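PDB 2R00: aspartate-semialdehyde dehydrogenase, which catalyses the NADPH-dependent reductive dephosphorylation of L-aspartyl-4-phosphate to L-aspartate-semialdehyde, a step towards lysine, methionine and threonine. Local coordinates for residues T12-E17 and N315-A320; E76-W81 and V92-S97; I126-C131 and A321-Q326; T133-V138 and V311-V316. All blocks are in the same frame, centred on the assembly; numbering follows the deposited sequence.

Contact 1: T12-E17 and N315-A320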
loop_
_atom_site.group_PDB
_atom_site.type_symbol
_atom_site.label_atom_id
_atom_site.label_comp_id
_atom_site.label_asym_id
_atom_site.label_seq_id
_atom_site.Cartn_x
_atom_site.Cartn_y
_atom_site.Cartn_z
ATOM N N THR A 12 0.712 33.570 -2.485
ATOM C CA THR A 12 0.733 33.474 -1.023
ATOM C C THR A 12 0.363 32.075 -0.524
ATOM O O THR A 12 0.409 31.796 0.680
ATOM C CB THR A 12 -0.154 34.558 -0.346
ATOM O OG1 THR A 12 -1.517 34.408 -0.759
ATOM C CG2 THR A 12 0.323 35.954 -0.723
ATOM N N GLY A 13 -0.006 31.197 -1.449
ATOM C CA GLY A 13 -0.232 29.793 -1.115
ATOM C C GLY A 13 1.078 29.031 -1.046
ATOM O O GLY A 13 2.108 29.501 -1.550
ATOM N N ALA A 14 1.035 27.845 -0.441
ATOM C CA ALA A 14 2.231 27.037 -0.224
ATOM C C ALA A 14 2.926 26.599 -1.515
ATOM O O ALA A 14 4.164 26.588 -1.582
ATOM C CB ALA A 14 1.911 25.837 0.652
ATOM N N VAL A 15 2.147 26.229 -2.537
ATOM C CA VAL A 15 2.764 25.839 -3.803
ATOM C C VAL A 15 3.337 27.069 -4.511
ATOM O O VAL A 15 4.445 27.015 -5.043
ATOM C CB VAL A 15 1.811 25.079 -4.744
ATOM C CG1 VAL A 15 2.547 24.686 -6.014
ATOM C CG2 VAL A 15 1.230 23.847 -4.057
ATOM N N GLY A 16 2.574 28.163 -4.512
ATOM C CA GLY A 16 3.004 29.422 -5.124
ATOM C C GLY A 16 4.309 29.917 -4.517
ATOM O O GLY A 16 5.215 30.335 -5.237
ATOM N N GLU A 17 4.409 29.833 -3.191
ATOM C CA GLU A 17 5.639 30.218 -2.472
ATOM C C GLU A 17 6.787 29.289 -2.840
ATOM O O GLU A 17 7.938 29.732 -3.001
ATOM C CB GLU A 17 5.414 30.215 -0.961
ATOM C CG GLU A 17 4.648 31.427 -0.449
ATOM C CD GLU A 17 4.415 31.403 1.056
ATOM O OE1 GLU A 17 4.121 32.482 1.630
ATOM O OE2 GLU A 17 4.509 30.309 1.664
ATOM N N ASN A 315 8.577 15.992 -0.067
ATOM C CA ASN A 315 7.923 17.288 -0.236
ATOM C C ASN A 315 7.069 17.317 -1.497
ATOM O O ASN A 315 7.569 17.556 -2.603
ATOM C CB ASN A 315 8.926 18.450 -0.206
ATOM C CG ASN A 315 8.253 19.794 0.021
ATOM O OD1 ASN A 315 8.701 20.596 0.841
ATOM N ND2 ASN A 315 7.159 20.042 -0.699
ATOM N N VAL A 316 5.775 17.081 -1.303
ATOM C CA VAL A 316 4.812 16.982 -2.399
ATOM C C VAL A 316 4.692 18.283 -3.192
ATOM O O VAL A 316 4.603 18.258 -4.418
ATOM C CB VAL A 316 3.419 16.517 -1.892
ATOM C CG1 VAL A 316 2.450 16.371 -3.045
ATOM C CG2 VAL A 316 3.534 15.188 -1.157
ATOM N N ARG A 317 4.698 19.407 -2.484
ATOM C CA ARG A 317 4.600 20.725 -3.105
ATOM C C ARG A 317 5.793 21.032 -4.015
ATOM O O ARG A 317 5.617 21.593 -5.099
ATOM C CB ARG A 317 4.430 21.813 -2.037
ATOM C CG ARG A 317 3.215 21.594 -1.140
ATOM C CD ARG A 317 3.073 22.689 -0.087
ATOM N NE ARG A 317 2.113 22.328 0.961
ATOM C CZ ARG A 317 0.787 22.469 0.873
ATOM N NH1 ARG A 317 0.220 22.979 -0.218
ATOM N NH2 ARG A 317 0.018 22.101 1.893
ATOM N N LYS A 318 6.992 20.645 -3.576
ATOM C CA LYS A 318 8.228 20.900 -4.321
ATOM C C LYS A 318 8.298 20.075 -5.605
ATOM O O LYS A 318 8.863 20.528 -6.611
ATOM C CB LYS A 318 9.467 20.668 -3.438
ATOM C CG LYS A 318 10.726 21.368 -3.954
ATOM C CD LYS A 318 11.685 21.759 -2.830
ATOM C CE LYS A 318 12.713 22.774 -3.324
ATOM N NZ LYS A 318 13.736 23.090 -2.294
ATOM N N GLY A 319 7.709 18.879 -5.573
ATOM C CA GLY A 319 7.593 18.043 -6.766
ATOM C C GLY A 319 6.712 18.700 -7.820
ATOM O O GLY A 319 7.097 18.807 -8.986
ATOM N N ALA A 320 5.532 19.144 -7.396
ATOM C CA ALA A 320 4.591 19.865 -8.260
ATOM C C ALA A 320 5.202 21.151 -8.826
ATOM O O ALA A 320 5.120 21.416 -10.030
ATOM C CB ALA A 320 3.333 20.183 -7.490
#
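Apolar packing dominates where Ala14 and Val15 meet Arg317. The Ala14 methyl sits over one face of the guanidinium, 3.1 Å above its plane and displaced toward the rim, and CB of Ala14 also comes within 3.4 Å of CD of Arg317. The arginine thus lays both its last methylene and its flat head against a single methyl group. Val15 approaches from the edge: its CG2 lies near the guanidinium plane, 4.1 Å from NH1 of Arg317. The arginine chain is extended from CG to NE, with a turn about the CD-NE bond (chi4 -83°) that sets the guanidinium across the line of the chain and brings its face over Ala14. Val15 continues past this contact to the loop residues Ser72 and Asn95.

Ala14 and Val15 belong to the glycine-rich turn of the Rossmann-type nucleotide-binding domain, where Gly13 is the N-cap of helix 14-25 and Thr12 to Val15 are predicted to bind NADP(+). The facing segment starts helix 316-335 after Asn315, another predicted NADP(+) residue and the N-cap there.

Backbone bonding holds each turn separately, with Glu17 N giving its hydrogen to Gly13 O at 2.8 Å and Ala320 N to Val316 O at 3.2 Å. Charged and polar side chains find partners beyond the pair: Lys318 NZ forms a salt bridge with Glu25, and Glu17 OE1 is hydrogen-bonded to the hydroxyl of Tyr46.

Contact 2: E76-W81 and V92-S97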
loop_
_atom_site.group_PDB
_atom_site.type_symbol
_atom_site.label_atom_id
_atom_site.label_comp_id
_atom_site.label_asym_id
_atom_site.label_seq_id
_atom_site.Cartn_x
_atom_site.Cartn_y
_atom_site.Cartn_z
ATOM N N GLU A 76 -10.983 26.640 -9.742
ATOM C CA GLU A 76 -12.009 27.597 -10.172
ATOM C C GLU A 76 -11.439 28.957 -10.545
ATOM O O GLU A 76 -11.912 29.582 -11.494
ATOM C CB GLU A 76 -13.218 27.672 -9.217
ATOM C CG GLU A 76 -14.395 26.749 -9.623
ATOM C CD GLU A 76 -15.752 27.457 -9.642
ATOM O OE1 GLU A 76 -16.737 26.872 -10.132
ATOM O OE2 GLU A 76 -15.848 28.605 -9.169
ATOM N N LEU A 77 -10.395 29.391 -9.840
ATOM C CA LEU A 77 -9.690 30.604 -10.222
ATOM C C LEU A 77 -8.909 30.461 -11.520
ATOM O O LEU A 77 -8.823 31.415 -12.294
ATOM C CB LEU A 77 -8.811 31.129 -9.073
ATOM C CG LEU A 77 -9.660 31.785 -7.974
ATOM C CD1 LEU A 77 -8.830 32.086 -6.707
ATOM C CD2 LEU A 77 -10.320 33.063 -8.526
ATOM N N SER A 78 -8.351 29.278 -11.774
ATOM C CA SER A 78 -7.737 28.995 -13.084
ATOM C C SER A 78 -8.765 28.996 -14.221
ATOM O O SER A 78 -8.506 29.517 -15.309
ATOM C CB SER A 78 -7.009 27.648 -13.057
ATOM O OG SER A 78 -5.745 27.794 -12.449
ATOM N N ALA A 79 -9.917 28.388 -13.967
ATOM C CA ALA A 79 -11.039 28.390 -14.921
ATOM C C ALA A 79 -11.393 29.801 -15.396
ATOM O O ALA A 79 -11.618 30.023 -16.588
ATOM C CB ALA A 79 -12.263 27.735 -14.282
ATOM N N LYS A 80 -11.467 30.729 -14.446
ATOM C CA LYS A 80 -11.740 32.149 -14.692
ATOM C C LYS A 80 -10.551 32.876 -15.334
ATOM O O LYS A 80 -10.687 33.478 -16.408
ATOM C CB LYS A 80 -12.122 32.830 -13.367
ATOM C CG LYS A 80 -12.478 34.322 -13.474
ATOM C CD LYS A 80 -13.217 34.803 -12.222
ATOM C CE LYS A 80 -13.543 36.298 -12.305
ATOM N NZ LYS A 80 -14.601 36.683 -11.324
ATOM N N TRP A 81 -9.389 32.794 -14.683
ATOM C CA TRP A 81 -8.242 33.638 -15.029
ATOM C C TRP A 81 -7.284 33.159 -16.129
ATOM O O TRP A 81 -6.671 33.984 -16.806
ATOM C CB TRP A 81 -7.457 34.011 -13.763
ATOM C CG TRP A 81 -8.192 35.006 -12.953
ATOM C CD1 TRP A 81 -8.834 34.787 -11.779
ATOM C CD2 TRP A 81 -8.414 36.381 -13.289
ATOM N NE1 TRP A 81 -9.420 35.950 -11.337
ATOM C CE2 TRP A 81 -9.178 36.945 -12.248
ATOM C CE3 TRP A 81 -8.010 37.200 -14.358
ATOM C CZ2 TRP A 81 -9.575 38.295 -12.245
ATOM C CZ3 TRP A 81 -8.408 38.547 -14.360
ATOM C CH2 TRP A 81 -9.182 39.074 -13.306
ATOM N N VAL A 92 0.252 30.009 -19.947
ATOM C CA VAL A 92 -0.088 29.643 -18.575
ATOM C C VAL A 92 0.306 28.190 -18.325
ATOM O O VAL A 92 -0.063 27.300 -19.086
ATOM C CB VAL A 92 -1.600 29.836 -18.285
ATOM C CG1 VAL A 92 -1.951 29.446 -16.845
ATOM C CG2 VAL A 92 -2.032 31.275 -18.576
ATOM N N ILE A 93 1.086 27.968 -17.276
ATOM C CA ILE A 93 1.374 26.619 -16.804
ATOM C C ILE A 93 0.521 26.427 -15.553
ATOM O O ILE A 93 0.697 27.129 -14.562
ATOM C CB ILE A 93 2.898 26.395 -16.555
ATOM C CG1 ILE A 93 3.660 26.478 -17.894
ATOM C CG2 ILE A 93 3.129 25.050 -15.860
ATOM C CD1 ILE A 93 5.101 26.988 -17.793
ATOM N N ASP A 94 -0.443 25.508 -15.641
ATOM C CA ASP A 94 -1.530 25.448 -14.671
ATOM C C ASP A 94 -1.409 24.283 -13.714
ATOM O O ASP A 94 -1.570 23.132 -14.107
ATOM C CB ASP A 94 -2.893 25.376 -15.365
ATOM C CG ASP A 94 -4.030 25.636 -14.407
ATOM O OD1 ASP A 94 -3.929 26.628 -13.653
ATOM O OD2 ASP A 94 -5.010 24.856 -14.395
ATOM N N ASN A 95 -1.164 24.595 -12.451
ATOM C CA ASN A 95 -1.085 23.561 -11.430
ATOM C C ASN A 95 -2.414 23.379 -10.715
ATOM O O ASN A 95 -2.508 23.557 -9.496
ATOM C CB ASN A 95 0.052 23.842 -10.446
ATOM C CG ASN A 95 0.232 22.725 -9.434
ATOM O OD1 ASN A 95 0.443 21.575 -9.798
ATOM N ND2 ASN A 95 0.106 23.057 -8.166
ATOM N N THR A 96 -3.456 23.054 -11.493
ATOM C CA THR A 96 -4.744 22.618 -10.949
ATOM C C THR A 96 -5.250 21.444 -11.776
ATOM O O THR A 96 -4.655 21.088 -12.802
ATOM C CB THR A 96 -5.833 23.763 -10.934
ATOM O OG1 THR A 96 -6.409 23.920 -12.236
ATOM C CG2 THR A 96 -5.231 25.092 -10.503
ATOM N N SER A 97 -6.358 20.847 -11.349
ATOM C CA SER A 97 -6.999 19.806 -12.164
ATOM C C SER A 97 -7.796 20.384 -13.334
ATOM O O SER A 97 -8.170 19.647 -14.252
ATOM C CB SER A 97 -7.922 18.933 -11.303
ATOM O OG SER A 97 -8.902 19.754 -10.702
#
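The beta-alpha-beta unit of strand 68-71, helix 75-87 and strand 91-94 is closed here by Ser78 of the helix and Asp94 at the end of the second strand. Ser78 OG donates to OD1 of Asp94, at a very short modelled distance of 2.5 Å whose exact value is doubtful. Asp94 reaches the helix with its CG anti to the backbone N (chi1 -167°). Its other oxygen is taken from within its own segment: Thr96 OG1 donates to Asp94 OD2 at 2.7 Å, meeting it on the syn side and 30° out of the carboxylate plane. One hydroxyl on each oxygen fixes the rotation of this buried carboxylate. Thr96 also turns its methyl to the serine, with CG2 of Thr96 3.4 Å from OG of Ser78, while its OG1 is bonded in turn to the backbone N of His98. The three side chains therefore tie the helix to both the strand end and the loop after it. Phe71 of strand 68-71 packs against both Ser78 and Asp94. The loop leads on toward Arg100, a predicted phosphate-binding residue. A helix crossing between adjacent parallel strands in this way is the repeating element of the Rossmann fold.

Contact 3: I126-C131 and A321-Q326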
loop_
_atom_site.group_PDB
_atom_site.type_symbol
_atom_site.label_atom_id
_atom_site.label_comp_id
_atom_site.label_asym_id
_atom_site.label_seq_id
_atom_site.Cartn_x
_atom_site.Cartn_y
_atom_site.Cartn_z
ATOM N N ILE A 126 -0.624 25.061 -20.735
ATOM C CA ILE A 126 -0.065 23.727 -20.512
ATOM C C ILE A 126 -0.490 23.314 -19.092
ATOM O O ILE A 126 -0.396 24.107 -18.173
ATOM C CB ILE A 126 1.498 23.732 -20.565
ATOM C CG1 ILE A 126 2.007 24.337 -21.882
ATOM C CG2 ILE A 126 2.048 22.322 -20.377
ATOM C CD1 ILE A 126 3.480 24.790 -21.843
ATOM N N ALA A 127 -0.957 22.084 -18.926
ATOM C CA ALA A 127 -1.458 21.613 -17.626
ATOM C C ALA A 127 -0.368 20.845 -16.892
ATOM O O ALA A 127 0.319 20.020 -17.499
ATOM C CB ALA A 127 -2.677 20.736 -17.834
ATOM N N ASN A 128 -0.208 21.140 -15.599
ATOM C CA ASN A 128 0.728 20.445 -14.712
ATOM C C ASN A 128 -0.055 19.284 -14.117
ATOM O O ASN A 128 -1.155 19.507 -13.616
ATOM C CB ASN A 128 1.178 21.404 -13.588
ATOM C CG ASN A 128 2.519 21.014 -12.935
ATOM O OD1 ASN A 128 2.643 20.982 -11.698
ATOM N ND2 ASN A 128 3.527 20.775 -13.753
ATOM N N PRO A 129 0.473 18.041 -14.202
ATOM C CA PRO A 129 -0.283 16.921 -13.641
ATOM C C PRO A 129 -0.265 16.850 -12.112
ATOM O O PRO A 129 0.452 17.603 -11.446
ATOM C CB PRO A 129 0.405 15.672 -14.242
ATOM C CG PRO A 129 1.335 16.175 -15.300
ATOM C CD PRO A 129 1.718 17.576 -14.830
ATOM N N ASN A 130 -1.070 15.932 -11.590
ATOM C CA ASN A 130 -1.108 15.610 -10.181
ATOM C C ASN A 130 0.250 15.053 -9.754
ATOM O O ASN A 130 0.850 14.273 -10.499
ATOM C CB ASN A 130 -2.215 14.571 -9.972
ATOM C CG ASN A 130 -2.633 14.446 -8.531
ATOM O OD1 ASN A 130 -1.881 13.950 -7.702
ATOM N ND2 ASN A 130 -3.846 14.897 -8.222
ATOM N N CYS A 131 0.741 15.441 -8.573
ATOM C CA CYS A 131 2.048 14.941 -8.077
ATOM C C CYS A 131 2.111 13.414 -8.044
ATOM O O CYS A 131 3.147 12.841 -8.358
ATOM C CB CYS A 131 2.438 15.531 -6.710
ATOM S SG CYS A 131 4.234 15.300 -6.233
ATOM N N ALA A 321 5.828 21.934 -7.950
ATOM C CA ALA A 321 6.403 23.220 -8.326
ATOM C C ALA A 321 7.546 23.040 -9.315
ATOM O O ALA A 321 7.627 23.748 -10.315
ATOM C CB ALA A 321 6.864 23.967 -7.095
ATOM N N THR A 322 8.411 22.062 -9.039
ATOM C CA THR A 322 9.543 21.743 -9.899
ATOM C C THR A 322 9.112 21.266 -11.284
ATOM O O THR A 322 9.716 21.660 -12.288
ATOM C CB THR A 322 10.447 20.690 -9.229
ATOM O OG1 THR A 322 10.935 21.223 -7.989
ATOM C CG2 THR A 322 11.625 20.306 -10.126
ATOM N N ASN A 323 8.079 20.421 -11.351
ATOM C CA ASN A 323 7.592 19.961 -12.653
ATOM C C ASN A 323 7.173 21.147 -13.527
ATOM O O ASN A 323 7.528 21.220 -14.714
ATOM C CB ASN A 323 6.428 18.972 -12.493
ATOM C CG ASN A 323 6.183 18.162 -13.748
ATOM O OD1 ASN A 323 6.913 17.209 -14.034
ATOM N ND2 ASN A 323 5.154 18.535 -14.510
ATOM N N ALA A 324 6.435 22.070 -12.909
ATOM C CA ALA A 324 5.961 23.312 -13.526
ATOM C C ALA A 324 7.099 24.181 -14.045
ATOM O O ALA A 324 7.023 24.705 -15.156
ATOM C CB ALA A 324 5.127 24.101 -12.516
ATOM N N VAL A 325 8.147 24.343 -13.241
ATOM C CA VAL A 325 9.317 25.121 -13.668
ATOM C C VAL A 325 10.076 24.422 -14.816
ATOM O O VAL A 325 10.486 25.081 -15.776
ATOM C CB VAL A 325 10.234 25.479 -12.470
ATOM C CG1 VAL A 325 11.437 26.320 -12.915
ATOM C CG2 VAL A 325 9.440 26.236 -11.412
ATOM N N GLN A 326 10.217 23.093 -14.741
ATOM C CA GLN A 326 10.835 22.320 -15.831
ATOM C C GLN A 326 10.099 22.476 -17.159
ATOM O O GLN A 326 10.724 22.512 -18.227
ATOM C CB GLN A 326 10.876 20.839 -15.486
ATOM C CG GLN A 326 11.920 20.440 -14.458
ATOM C CD GLN A 326 11.814 18.973 -14.098
ATOM O OE1 GLN A 326 10.884 18.559 -13.411
ATOM N NE2 GLN A 326 12.767 18.178 -14.566
#
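The amides of Asn128 and Asn323 slide past one another with their planes 42° apart, each side chain running toward the other's backbone. The amide of Asn128 comes within 2.9 Å of ND2 of Asn323, measured from ND2 of Asn128, and Asn323 ND2 is hydrogen-bonded to the carbonyl O of Val108. Pro129 meets the same Asn323 amide, its CD 3.6 Å from ND2 of Asn323, with the proline ring and the asparagine chain crossing at about a right angle. CB of Ala324 lies 4.1 Å from CG of Asn128, so the Asn128 amide also packs on the helix. Both asparagines carry CG anti to the backbone N (chi1 -158° for Asn128, -162° for Asn323), which directs each amide toward the facing segment.

The contact sets the loop between strand 125-127 and helix 131-147 against helix 316-335. Asn130 is the N-cap of the helix that begins with Cys131, the residue that forms the acyl-thioester intermediate. Asn323 ties the C-terminal helix to Val108, which pairs through its backbone with Ala127, while Asn128 and Pro129 pack directly on that helix. The carbonyl O of Asn128 accepts a hydrogen bond from NE of Arg100, a predicted phosphate-binding residue, so this buried and largely polar contact reaches a predicted phosphate site.

Contact 4: T133-V138 and V311-V316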
loop_
_atom_site.group_PDB
_atom_site.type_symbol
_atom_site.label_atom_id
_atom_site.label_comp_id
_atom_site.label_asym_id
_atom_site.label_seq_id
_atom_site.Cartn_x
_atom_site.Cartn_y
_atom_site.Cartn_z
ATOM N N THR A 133 0.678 11.408 -10.194
ATOM C CA THR A 133 0.899 11.000 -11.584
ATOM C C THR A 133 2.320 11.342 -12.036
ATOM O O THR A 133 2.960 10.548 -12.719
ATOM C CB THR A 133 -0.104 11.684 -12.538
ATOM O OG1 THR A 133 -1.432 11.510 -12.036
ATOM C CG2 THR A 133 -0.001 11.090 -13.940
ATOM N N ILE A 134 2.799 12.526 -11.664
ATOM C CA ILE A 134 4.194 12.911 -11.919
ATOM C C ILE A 134 5.166 11.857 -11.359
ATOM O O ILE A 134 5.973 11.294 -12.102
ATOM C CB ILE A 134 4.520 14.304 -11.334
ATOM C CG1 ILE A 134 3.653 15.385 -11.994
ATOM C CG2 ILE A 134 6.030 14.627 -11.504
ATOM C CD1 ILE A 134 3.717 16.751 -11.297
ATOM N N GLN A 135 5.055 11.579 -10.064
ATOM C CA GLN A 135 5.898 10.596 -9.364
ATOM C C GLN A 135 5.956 9.269 -10.118
ATOM O O GLN A 135 7.038 8.752 -10.409
ATOM C CB GLN A 135 5.298 10.287 -7.992
ATOM C CG GLN A 135 5.778 11.094 -6.801
ATOM C CD GLN A 135 4.963 10.778 -5.545
ATOM O OE1 GLN A 135 4.245 11.646 -5.039
ATOM N NE2 GLN A 135 5.045 9.526 -5.050
ATOM N N MET A 136 4.777 8.719 -10.419
ATOM C CA MET A 136 4.665 7.397 -11.028
ATOM C C MET A 136 5.244 7.366 -12.442
ATOM O O MET A 136 5.950 6.423 -12.818
ATOM C CB MET A 136 3.197 6.924 -11.035
ATOM C CG MET A 136 3.006 5.514 -11.611
ATOM S SD MET A 136 1.310 4.899 -11.580
ATOM C CE MET A 136 0.516 5.892 -12.839
ATOM N N LEU A 137 4.929 8.394 -13.223
ATOM C CA LEU A 137 5.333 8.455 -14.624
ATOM C C LEU A 137 6.842 8.623 -14.817
ATOM O O LEU A 137 7.424 8.062 -15.754
ATOM C CB LEU A 137 4.567 9.567 -15.342
ATOM C CG LEU A 137 3.299 9.039 -16.020
ATOM C CD1 LEU A 137 2.241 10.063 -16.058
ATOM C CD2 LEU A 137 3.605 8.579 -17.432
ATOM N N VAL A 138 7.468 9.402 -13.944
ATOM C CA VAL A 138 8.924 9.501 -13.928
ATOM C C VAL A 138 9.542 8.114 -13.694
ATOM O O VAL A 138 10.411 7.675 -14.452
ATOM C CB VAL A 138 9.409 10.547 -12.908
ATOM C CG1 VAL A 138 10.907 10.425 -12.674
ATOM C CG2 VAL A 138 9.089 11.961 -13.424
ATOM N N VAL A 311 7.277 4.271 -4.745
ATOM C CA VAL A 311 7.730 5.589 -5.154
ATOM C C VAL A 311 7.266 6.563 -4.092
ATOM O O VAL A 311 6.098 6.541 -3.692
ATOM C CB VAL A 311 7.130 5.985 -6.537
ATOM C CG1 VAL A 311 7.697 7.309 -7.014
ATOM C CG2 VAL A 311 7.383 4.911 -7.557
ATOM N N VAL A 312 8.184 7.396 -3.612
ATOM C CA VAL A 312 7.892 8.334 -2.537
ATOM C C VAL A 312 8.259 9.769 -2.944
ATOM O O VAL A 312 9.240 9.996 -3.655
ATOM C CB VAL A 312 8.597 7.911 -1.201
ATOM C CG1 VAL A 312 8.502 9.001 -0.148
ATOM C CG2 VAL A 312 7.981 6.617 -0.648
ATOM N N ALA A 313 7.430 10.715 -2.516
ATOM C CA ALA A 313 7.772 12.138 -2.509
ATOM C C ALA A 313 7.662 12.620 -1.077
ATOM O O ALA A 313 6.590 12.501 -0.454
ATOM C CB ALA A 313 6.827 12.931 -3.389
ATOM N N ASP A 314 8.770 13.141 -0.543
ATOM C CA ASP A 314 8.772 13.720 0.795
ATOM C C ASP A 314 8.077 15.080 0.765
ATOM O O ASP A 314 7.088 15.290 1.472
ATOM C CB ASP A 314 10.196 13.847 1.354
ATOM C CG ASP A 314 10.214 14.323 2.801
ATOM O OD1 ASP A 314 9.349 13.883 3.601
ATOM O OD2 ASP A 314 11.095 15.143 3.138
ATOM N N ASN A 315 8.577 15.992 -0.067
ATOM C CA ASN A 315 7.923 17.288 -0.236
ATOM C C ASN A 315 7.069 17.317 -1.497
ATOM O O ASN A 315 7.569 17.556 -2.603
ATOM C CB ASN A 315 8.926 18.450 -0.206
ATOM C CG ASN A 315 8.253 19.794 0.021
ATOM O OD1 ASN A 315 8.701 20.596 0.841
ATOM N ND2 ASN A 315 7.159 20.042 -0.699
ATOM N N VAL A 316 5.775 17.081 -1.303
ATOM C CA VAL A 316 4.812 16.982 -2.399
ATOM C C VAL A 316 4.692 18.283 -3.192
ATOM O O VAL A 316 4.603 18.258 -4.418
ATOM C CB VAL A 316 3.419 16.517 -1.892
ATOM C CG1 VAL A 316 2.450 16.371 -3.045
ATOM C CG2 VAL A 316 3.534 15.188 -1.157
#
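Helix 133-138 runs across strand 311-313 at 137° between their chain directions, with the axes 8.6 Å apart at closest approach, and Gln135 and Val311 make the nearest backbone approach. Gln135 carries the contact, lying along the strand with its chain extended beyond CG (chi2 173°) so that the whole length of it is in use. Near the root, CB of Gln135 packs at 3.9 Å against CG1 of Val311, and the same valine methyl lies 3.7 Å from the backbone O of Gln135. Farther out, the amide comes over the methyl of Ala313: CB of Ala313 is 3.6 Å from CD of Gln135 and 3.3 Å from its OE1. The amide nitrogen NE2 of Gln135 stands 3.4 Å from the carbonyl O of Val311.

The glutamine OE1 is hydrogen-bonded to ND1 of His244, the predicted proton acceptor, on the neighbouring strand. Ala313 is joined to His244 by backbone bonding, so the residue under the amide and the histidine it holds are set by the same sheet. Val312 points away from the helix and packs on Ile198 of the second subunit.

Helix 131-147 starts at the nucleophile Cys131, and the side chain of Gln135 is about 4 Å from that of Cys131 at the nearest atoms. Gln135 thus lies in the second shell of the active site, between the helix that starts at Cys131 and the sheet that carries His244.

In the fold
Contact 1 is the surface member of the set, while contacts 2, 3 and 4 are buried. Contacts 1 and 3 share helix 316-335, and contact 4 ends on the strand that leads into it. Contacts 2 and 3 meet through neighbouring strands 91-94 and 125-127 of the nucleotide-binding sheet, whereas contact 4 lies on the other sheet, about 12 Å from contact 3 between centres. The chemistry follows position: methyls against a guanidinium at the predicted NADP(+) site, a carboxylate gripped by hydroxyls inside the Rossmann unit, asparagine amides where the loop to Cys131 meets the C-terminal helix, and a glutamine amide among aliphatic groups next to His244.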